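Local coordinates for SusD superfamily protein (Parabacteroides distasonis, PDB 3OTN) that probably binds nutrients, presumably glycans, at the outer membrane, as expected of a SusD family protein, at residues Y358-T361 against D362-M366; N379-S382 against I383-N387; L407-V410 against W411-R414. One frame throughout, in Å; residues are numbered along the deposited sequence.

Contact 1 of 3, residues Y358-T361 against D362-M366; sequences YRYT and DVLLM. With EDO (1,2-ethanediol), chain S.
Y360 and L364, one helical turn apart, make the main side-chain contact where strand 358-359 runs into helix 360-375. Methyl CD2 of L364 sits over one face of the Y360 ring, a CH-pi contact with CD2 4.0 Å from the ring centroid and, displaced toward the phenol end, 3.7 Å from CZ of Y360. The ring can lie above the leucine because its CG is anti to the backbone N (chi1 -166°). Its hydroxyl OH shares a hydrogen bond with O2 of a 1,2-ethanediol, 3.0 Å away. One residue along, T361 and L365 run alongside each other, CG2 of T361 4.0 Å from CD1 of L365. On the strand side, D362 OD2 comes within 3.8 Å of CD1 of Y358, whose hydroxyl is hydrogen-bonded to D196, with ring and carboxylate planes 30° apart, and the selenomethionine M366 brings its CE to the same ring.

Beneath these side chains the first helical bonds form. The carbonyl O of R359, the N-cap residue, accepts only weak bonds from D362 N and V363 N, whereas L364 N binds Y360 O at 2.9 Å and nearly straight. Farther out, K423 and R414 form salt bridges with the carboxylate of D362, while E248 and E421 pair with the guanidinium of R359. The contact thus sets a tyrosine-leucine pair beside buried charges that each have an opposite partner at the strand-to-helix junction.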
loop_
_atom_site.group_PDB
_atom_site.type_symbol
_atom_site.label_atom_id
_atom_site.label_comp_id
_atom_site.label_asym_id
_atom_site.label_seq_id
_atom_site.Cartn_x
_atom_site.Cartn_y
_atom_site.Cartn_z
ATOM N N TYR A 358 0.722 -1.842 -6.394
ATOM C CA TYR A 358 -0.193 -1.159 -7.353
ATOM C C TYR A 358 -0.983 -2.177 -8.146
ATOM O O TYR A 358 -0.411 -3.139 -8.662
ATOM C CB TYR A 358 0.546 -0.230 -8.343
ATOM C CG TYR A 358 1.019 1.025 -7.676
ATOM C CD1 TYR A 358 0.120 1.998 -7.295
ATOM C CD2 TYR A 358 2.358 1.213 -7.368
ATOM C CE1 TYR A 358 0.532 3.134 -6.616
ATOM C CE2 TYR A 358 2.777 2.345 -6.693
ATOM C CZ TYR A 358 1.853 3.299 -6.332
ATOM O OH TYR A 358 2.240 4.395 -5.649
ATOM N N ARG A 359 -2.283 -1.950 -8.265
ATOM C CA ARG A 359 -3.142 -2.700 -9.166
ATOM C C ARG A 359 -3.953 -1.724 -10.029
ATOM O O ARG A 359 -4.045 -0.552 -9.743
ATOM C CB ARG A 359 -4.036 -3.680 -8.413
ATOM C CG ARG A 359 -5.131 -3.079 -7.530
ATOM C CD ARG A 359 -5.858 -4.210 -6.882
ATOM N NE ARG A 359 -6.930 -3.840 -5.936
ATOM C CZ ARG A 359 -8.242 -3.936 -6.165
ATOM N NH1 ARG A 359 -8.707 -4.327 -7.352
ATOM N NH2 ARG A 359 -9.120 -3.670 -5.176
ATOM N N TYR A 360 -4.474 -2.220 -11.127
ATOM C CA TYR A 360 -5.143 -1.380 -12.124
ATOM C C TYR A 360 -6.316 -0.582 -11.598
ATOM O O TYR A 360 -6.499 0.587 -12.001
ATOM C CB TYR A 360 -5.586 -2.272 -13.276
ATOM C CG TYR A 360 -6.000 -1.605 -14.561
ATOM C CD1 TYR A 360 -5.215 -0.633 -15.152
ATOM C CD2 TYR A 360 -7.112 -2.057 -15.246
ATOM C CE1 TYR A 360 -5.566 -0.096 -16.367
ATOM C CE2 TYR A 360 -7.473 -1.529 -16.460
ATOM C CZ TYR A 360 -6.699 -0.556 -17.014
ATOM O OH TYR A 360 -7.063 -0.024 -18.204
ATOM N N THR A 361 -7.108 -1.158 -10.694
ATOM C CA THR A 361 -8.249 -0.378 -10.120
ATOM C C THR A 361 -7.805 0.949 -9.484
ATOM O O THR A 361 -8.424 1.993 -9.718
ATOM C CB THR A 361 -9.115 -1.190 -9.137
ATOM O OG1 THR A 361 -9.737 -2.269 -9.830
ATOM C CG2 THR A 361 -10.223 -0.310 -8.489
ATOM N N ASP A 362 -6.710 0.905 -8.727
ATOM C CA ASP A 362 -6.106 2.079 -8.089
ATOM C C ASP A 362 -5.682 3.083 -9.159
ATOM O O ASP A 362 -5.982 4.260 -9.057
ATOM C CB ASP A 362 -4.883 1.620 -7.284
ATOM C CG ASP A 362 -4.281 2.695 -6.357
ATOM O OD1 ASP A 362 -4.750 3.871 -6.259
ATOM O OD2 ASP A 362 -3.289 2.303 -5.679
ATOM N N VAL A 363 -5.059 2.591 -10.221
ATOM C CA VAL A 363 -4.578 3.473 -11.283
ATOM C C VAL A 363 -5.764 4.168 -11.980
ATOM O O VAL A 363 -5.683 5.351 -12.254
ATOM C CB VAL A 363 -3.688 2.766 -12.292
ATOM C CG1 VAL A 363 -3.318 3.732 -13.451
ATOM C CG2 VAL A 363 -2.428 2.240 -11.609
ATOM N N LEU A 364 -6.829 3.428 -12.280
ATOM C CA LEU A 364 -8.046 4.012 -12.861
ATOM C C LEU A 364 -8.648 5.136 -11.973
ATOM O O LEU A 364 -8.987 6.232 -12.457
ATOM C CB LEU A 364 -9.102 2.932 -13.084
ATOM C CG LEU A 364 -8.810 1.794 -14.077
ATOM C CD1 LEU A 364 -10.063 0.972 -14.365
ATOM C CD2 LEU A 364 -8.228 2.363 -15.359
ATOM N N LEU A 365 -8.755 4.877 -10.678
ATOM C CA LEU A 365 -9.303 5.888 -9.775
ATOM C C LEU A 365 -8.321 7.064 -9.615
ATOM O O LEU A 365 -8.756 8.187 -9.466
ATOM C CB LEU A 365 -9.653 5.264 -8.432
ATOM C CG LEU A 365 -10.835 4.287 -8.498
ATOM C CD1 LEU A 365 -10.894 3.469 -7.204
ATOM C CD2 LEU A 365 -12.136 5.071 -8.695
HETATM N N MSE A 366 -7.006 6.817 -9.657
HETATM C CA MSE A 366 -6.019 7.915 -9.697
HETATM C C MSE A 366 -6.161 8.757 -10.950
HETATM O O MSE A 366 -6.038 9.972 -10.862
HETATM C CB MSE A 366 -4.581 7.399 -9.558
HETATM C CG MSE A 366 -4.261 6.891 -8.169
HETATM SE SE MSE A 366 -2.332 6.722 -7.937
HETATM C CE MSE A 366 -1.971 5.320 -9.192
HETATM C C1 EDO S . -11.021 2.044 -19.237
HETATM O O1 EDO S . -12.331 2.538 -19.536
HETATM C C2 EDO S . -11.124 0.864 -18.278
HETATM O O2 EDO S . -10.053 -0.053 -18.538
#

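Contact 2 of 3, residues N379-S382 against I383-N387; sequences NQQS and IDIVN. With EDO (1,2-ethanediol), chain S.
I383 opens the second segment by giving its backbone N to O of N379, 3.1 Å away, and its CG1 rests near that same oxygen. N379 is the N-cap of helix 380-392: its side-chain OD1 accepts from S382 N at 3.1 Å, nearly in line with the carbonyl, while its ND2 is held by Y367.

D384 comes next and takes a side-chain bond from the preceding turn. NE2 of Q380 donates to OD1 of D384 at 2.9 Å, reaching it from above the carboxylate plane, although the bond stays in the plane of the amide; the two flat groups are 53° apart. A bend at chi2 (62°) folds the glutamine back over the turn for this bond.

I385 packs on Q381, its CG1 3.7 Å from NE2 of Q381, and the glutamine NE2 donates to O1 of a 1,2-ethanediol, with O1 2.9 Å from NE2. V386 closes the turn through its N, which binds O of S382 at 3.1 Å, and its side chain touches F406 of helix 403-418.

Polar side chains therefore tie down the start of the helix: the neutral amide of N379 caps the N-H of S382, and the amide of Q380 fixes OD1 of D384.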
loop_
_atom_site.group_PDB
_atom_site.type_symbol
_atom_site.label_atom_id
_atom_site.label_comp_id
_atom_site.label_asym_id
_atom_site.label_seq_id
_atom_site.Cartn_x
_atom_site.Cartn_y
_atom_site.Cartn_z
ATOM N N ASN A 379 -14.235 14.021 -17.535
ATOM C CA ASN A 379 -14.381 13.612 -18.941
ATOM C C ASN A 379 -14.989 12.194 -19.014
ATOM O O ASN A 379 -15.217 11.529 -17.974
ATOM C CB ASN A 379 -13.045 13.751 -19.700
ATOM C CG ASN A 379 -11.954 12.746 -19.250
ATOM O OD1 ASN A 379 -12.216 11.735 -18.598
ATOM N ND2 ASN A 379 -10.724 13.031 -19.645
ATOM N N GLN A 380 -15.244 11.717 -20.238
ATOM C CA GLN A 380 -15.937 10.439 -20.416
ATOM C C GLN A 380 -15.159 9.258 -19.835
ATOM O O GLN A 380 -15.772 8.325 -19.326
ATOM C CB GLN A 380 -16.292 10.166 -21.887
ATOM C CG GLN A 380 -17.289 8.996 -22.088
ATOM C CD GLN A 380 -18.638 9.273 -21.423
ATOM O OE1 GLN A 380 -19.207 10.362 -21.568
ATOM N NE2 GLN A 380 -19.145 8.299 -20.683
ATOM N N GLN A 381 -13.825 9.307 -19.917
ATOM C CA GLN A 381 -12.970 8.228 -19.418
ATOM C C GLN A 381 -13.149 8.070 -17.902
ATOM O O GLN A 381 -13.271 6.955 -17.414
ATOM C CB GLN A 381 -11.500 8.508 -19.763
ATOM C CG GLN A 381 -10.493 7.465 -19.263
ATOM C CD GLN A 381 -10.742 6.084 -19.822
ATOM O OE1 GLN A 381 -10.142 5.737 -20.821
ATOM N NE2 GLN A 381 -11.640 5.285 -19.189
ATOM N N SER A 382 -13.227 9.194 -17.189
ATOM C CA SER A 382 -13.386 9.191 -15.723
ATOM C C SER A 382 -14.771 8.729 -15.339
ATOM O O SER A 382 -14.925 7.954 -14.403
ATOM C CB SER A 382 -13.099 10.583 -15.138
ATOM O OG SER A 382 -11.746 10.964 -15.355
ATOM N N ILE A 383 -15.779 9.201 -16.070
ATOM C CA ILE A 383 -17.156 8.772 -15.867
ATOM C C ILE A 383 -17.250 7.259 -16.039
ATOM O O ILE A 383 -17.826 6.579 -15.195
ATOM C CB ILE A 383 -18.134 9.495 -16.823
ATOM C CG1 ILE A 383 -18.301 10.962 -16.390
ATOM C CG2 ILE A 383 -19.529 8.800 -16.877
ATOM C CD1 ILE A 383 -19.029 11.821 -17.401
ATOM N N ASP A 384 -16.661 6.743 -17.119
ATOM C CA ASP A 384 -16.685 5.300 -17.393
ATOM C C ASP A 384 -15.960 4.502 -16.290
ATOM O O ASP A 384 -16.405 3.436 -15.928
ATOM C CB ASP A 384 -16.072 4.979 -18.779
ATOM C CG ASP A 384 -16.938 5.427 -19.941
ATOM O OD1 ASP A 384 -18.137 5.725 -19.755
ATOM O OD2 ASP A 384 -16.412 5.485 -21.073
ATOM N N ILE A 385 -14.854 5.021 -15.761
ATOM C CA ILE A 385 -14.084 4.349 -14.687
ATOM C C ILE A 385 -14.950 4.175 -13.422
ATOM O O ILE A 385 -15.078 3.060 -12.904
ATOM C CB ILE A 385 -12.767 5.130 -14.385
ATOM C CG1 ILE A 385 -11.736 4.849 -15.479
ATOM C CG2 ILE A 385 -12.195 4.830 -12.960
ATOM C CD1 ILE A 385 -10.600 5.889 -15.552
ATOM N N VAL A 386 -15.593 5.256 -12.988
ATOM C CA VAL A 386 -16.487 5.212 -11.844
ATOM C C VAL A 386 -17.651 4.242 -12.084
ATOM O O VAL A 386 -17.987 3.452 -11.206
ATOM C CB VAL A 386 -17.000 6.630 -11.454
ATOM C CG1 VAL A 386 -18.136 6.543 -10.488
ATOM C CG2 VAL A 386 -15.852 7.429 -10.822
ATOM N N ASN A 387 -18.232 4.255 -13.282
ATOM C CA ASN A 387 -19.343 3.329 -13.570
ATOM C C ASN A 387 -18.947 1.848 -13.706
ATOM O O ASN A 387 -19.734 0.974 -13.369
ATOM C CB ASN A 387 -20.126 3.806 -14.789
ATOM C CG ASN A 387 -20.913 5.080 -14.511
ATOM O OD1 ASN A 387 -21.269 5.378 -13.370
ATOM N ND2 ASN A 387 -21.193 5.828 -15.555
HETATM C C1 EDO S . -11.021 2.044 -19.237
HETATM O O1 EDO S . -12.331 2.538 -19.536
HETATM C C2 EDO S . -11.124 0.864 -18.278
HETATM O O2 EDO S . -10.053 -0.053 -18.538
#

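Contact 3 of 3, residues L407-V410 against W411-R414; sequences LEEV and WDQR
L407 turns its CG anti to the backbone N (chi1 -178°), while W411 keeps its CG beside its own N (chi1 -72°), and together these settings bring the leucine against the indole one turn ahead. CD1 of L407 lies off-centre from the five-membered ring, 4.2 Å from its centroid, a CH-pi contact, and CG of L407 is 4.0 Å from CE2 of W411. The carbonyl oxygen of L407 also stands over one face of the indole while accepting the backbone bond from W411 N. E408 adds its CG beside CE3 at the benzo part. With an alanine in place of W411, L407 and E408 would probably lose the surface they pack on, and E369 the N-H it receives from the indole NE1.

On another side of the helix, E409 folds at chi2 and its OE2 takes a bond from NE2 of Q413 at 2.7 Å, the amide arriving above the carboxylate plane. The other oxygen, OE1, faces OD2 of D412 at 3.9 Å, two like charges whose carboxylates are turned 74° apart. Two waters lie between them: water 2 donates to both, 2.6 Å from OE1 of E409. R390 forms a salt bridge with E409, and D412 is held by R435 and the hydroxyl of Y442, which probably eases the crowding of negative charge.

Both segments lie in helix 403-418, with E409 packed on V386 of helix 380-392 and L407 on helix 360-375. R414 touches M366 of that helix and forms a salt bridge with D427 of helix 424-431.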
loop_
_atom_site.group_PDB
_atom_site.type_symbol
_atom_site.label_atom_id
_atom_site.label_comp_id
_atom_site.label_asym_id
_atom_site.label_seq_id
_atom_site.Cartn_x
_atom_site.Cartn_y
_atom_site.Cartn_z
ATOM N N LEU A 407 -15.721 14.211 -7.627
ATOM C CA LEU A 407 -14.510 13.931 -6.865
ATOM C C LEU A 407 -14.803 13.110 -5.601
ATOM O O LEU A 407 -14.066 12.170 -5.272
ATOM C CB LEU A 407 -13.791 15.226 -6.524
ATOM C CG LEU A 407 -12.466 15.161 -5.772
ATOM C CD1 LEU A 407 -11.495 14.188 -6.424
ATOM C CD2 LEU A 407 -11.872 16.557 -5.677
ATOM N N GLU A 408 -15.893 13.433 -4.903
ATOM C CA GLU A 408 -16.219 12.699 -3.693
ATOM C C GLU A 408 -16.663 11.255 -3.995
ATOM O O GLU A 408 -16.421 10.346 -3.179
ATOM C CB GLU A 408 -17.238 13.476 -2.848
ATOM C CG GLU A 408 -16.628 14.762 -2.307
ATOM C CD GLU A 408 -17.477 15.500 -1.293
ATOM O OE1 GLU A 408 -18.531 14.982 -0.885
ATOM O OE2 GLU A 408 -17.049 16.606 -0.889
ATOM N N GLU A 409 -17.304 11.039 -5.140
ATOM C CA GLU A 409 -17.659 9.670 -5.579
ATOM C C GLU A 409 -16.416 8.849 -5.917
ATOM O O GLU A 409 -16.383 7.662 -5.600
ATOM C CB GLU A 409 -18.610 9.695 -6.772
ATOM C CG GLU A 409 -18.938 8.320 -7.372
ATOM C CD GLU A 409 -19.633 7.383 -6.393
ATOM O OE1 GLU A 409 -20.264 7.842 -5.414
ATOM O OE2 GLU A 409 -19.575 6.172 -6.638
ATOM N N VAL A 410 -15.406 9.471 -6.543
ATOM C CA VAL A 410 -14.095 8.797 -6.802
ATOM C C VAL A 410 -13.450 8.409 -5.468
ATOM O O VAL A 410 -13.043 7.271 -5.265
ATOM C CB VAL A 410 -13.148 9.707 -7.610
ATOM C CG1 VAL A 410 -11.738 9.124 -7.685
ATOM C CG2 VAL A 410 -13.731 9.984 -9.015
ATOM N N TRP A 411 -13.427 9.358 -4.531
ATOM C CA TRP A 411 -12.963 9.080 -3.182
ATOM C C TRP A 411 -13.751 7.913 -2.578
ATOM O O TRP A 411 -13.146 6.984 -2.032
ATOM C CB TRP A 411 -13.064 10.293 -2.283
ATOM C CG TRP A 411 -12.068 11.377 -2.554
ATOM C CD1 TRP A 411 -10.911 11.302 -3.316
ATOM C CD2 TRP A 411 -12.122 12.700 -2.045
ATOM N NE1 TRP A 411 -10.264 12.509 -3.298
ATOM C CE2 TRP A 411 -10.986 13.389 -2.539
ATOM C CE3 TRP A 411 -13.034 13.390 -1.234
ATOM C CZ2 TRP A 411 -10.723 14.726 -2.214
ATOM C CZ3 TRP A 411 -12.766 14.730 -0.911
ATOM C CH2 TRP A 411 -11.628 15.377 -1.414
ATOM N N ASP A 412 -15.083 7.942 -2.705
ATOM C CA ASP A 412 -15.910 6.869 -2.160
ATOM C C ASP A 412 -15.453 5.502 -2.689
ATOM O O ASP A 412 -15.242 4.539 -1.905
ATOM C CB ASP A 412 -17.395 7.059 -2.483
ATOM C CG ASP A 412 -18.130 7.991 -1.496
ATOM O OD1 ASP A 412 -17.520 8.627 -0.596
ATOM O OD2 ASP A 412 -19.362 8.088 -1.642
ATOM N N GLN A 413 -15.294 5.402 -4.006
ATOM C CA GLN A 413 -14.873 4.140 -4.583
ATOM C C GLN A 413 -13.457 3.741 -4.166
ATOM O O GLN A 413 -13.172 2.555 -4.077
ATOM C CB GLN A 413 -15.070 4.096 -6.104
ATOM C CG GLN A 413 -16.522 4.281 -6.537
ATOM C CD GLN A 413 -17.478 3.370 -5.790
ATOM O OE1 GLN A 413 -17.152 2.217 -5.529
ATOM N NE2 GLN A 413 -18.650 3.879 -5.438
ATOM N N ARG A 414 -12.594 4.712 -3.868
ATOM C CA ARG A 414 -11.299 4.410 -3.311
ATOM C C ARG A 414 -11.456 3.755 -1.931
ATOM O O ARG A 414 -10.790 2.758 -1.645
ATOM C CB ARG A 414 -10.419 5.648 -3.228
ATOM C CG ARG A 414 -9.953 6.142 -4.615
ATOM C CD ARG A 414 -8.931 7.282 -4.478
ATOM N NE ARG A 414 -7.705 6.736 -3.923
ATOM C CZ ARG A 414 -6.810 6.041 -4.599
ATOM N NH1 ARG A 414 -6.920 5.861 -5.909
ATOM N NH2 ARG A 414 -5.763 5.548 -3.965
HETATM O O HOH W 1 -20.686 6.294 -3.171
HETATM O O HOH W 2 -20.744 9.806 -3.710
#

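How the contacts relate
Contact 1 is the strand-to-helix start of helix 360-375; contacts 2 and 3 lie on the next two helices, 380-392 and 403-418, and the centres of the contacts are about 12 to 13 Å apart. Contact 1 is wholly buried and nearest the centre of the chain; contacts 2 and 3 are only partly buried. Their chemistry follows this: contact 1 keeps its charges paired inside, contact 2 relies on amide side chains, one capping the helix and one bonded to an aspartate, and contact 3 combines an indole platform with hydrated carboxylates. I385 packs on L364 and V386 on V410, so contact 2 touches both others, while R414 joins contact 3 to D362 of contact 1. The same ethanediol binds contacts 1 and 2.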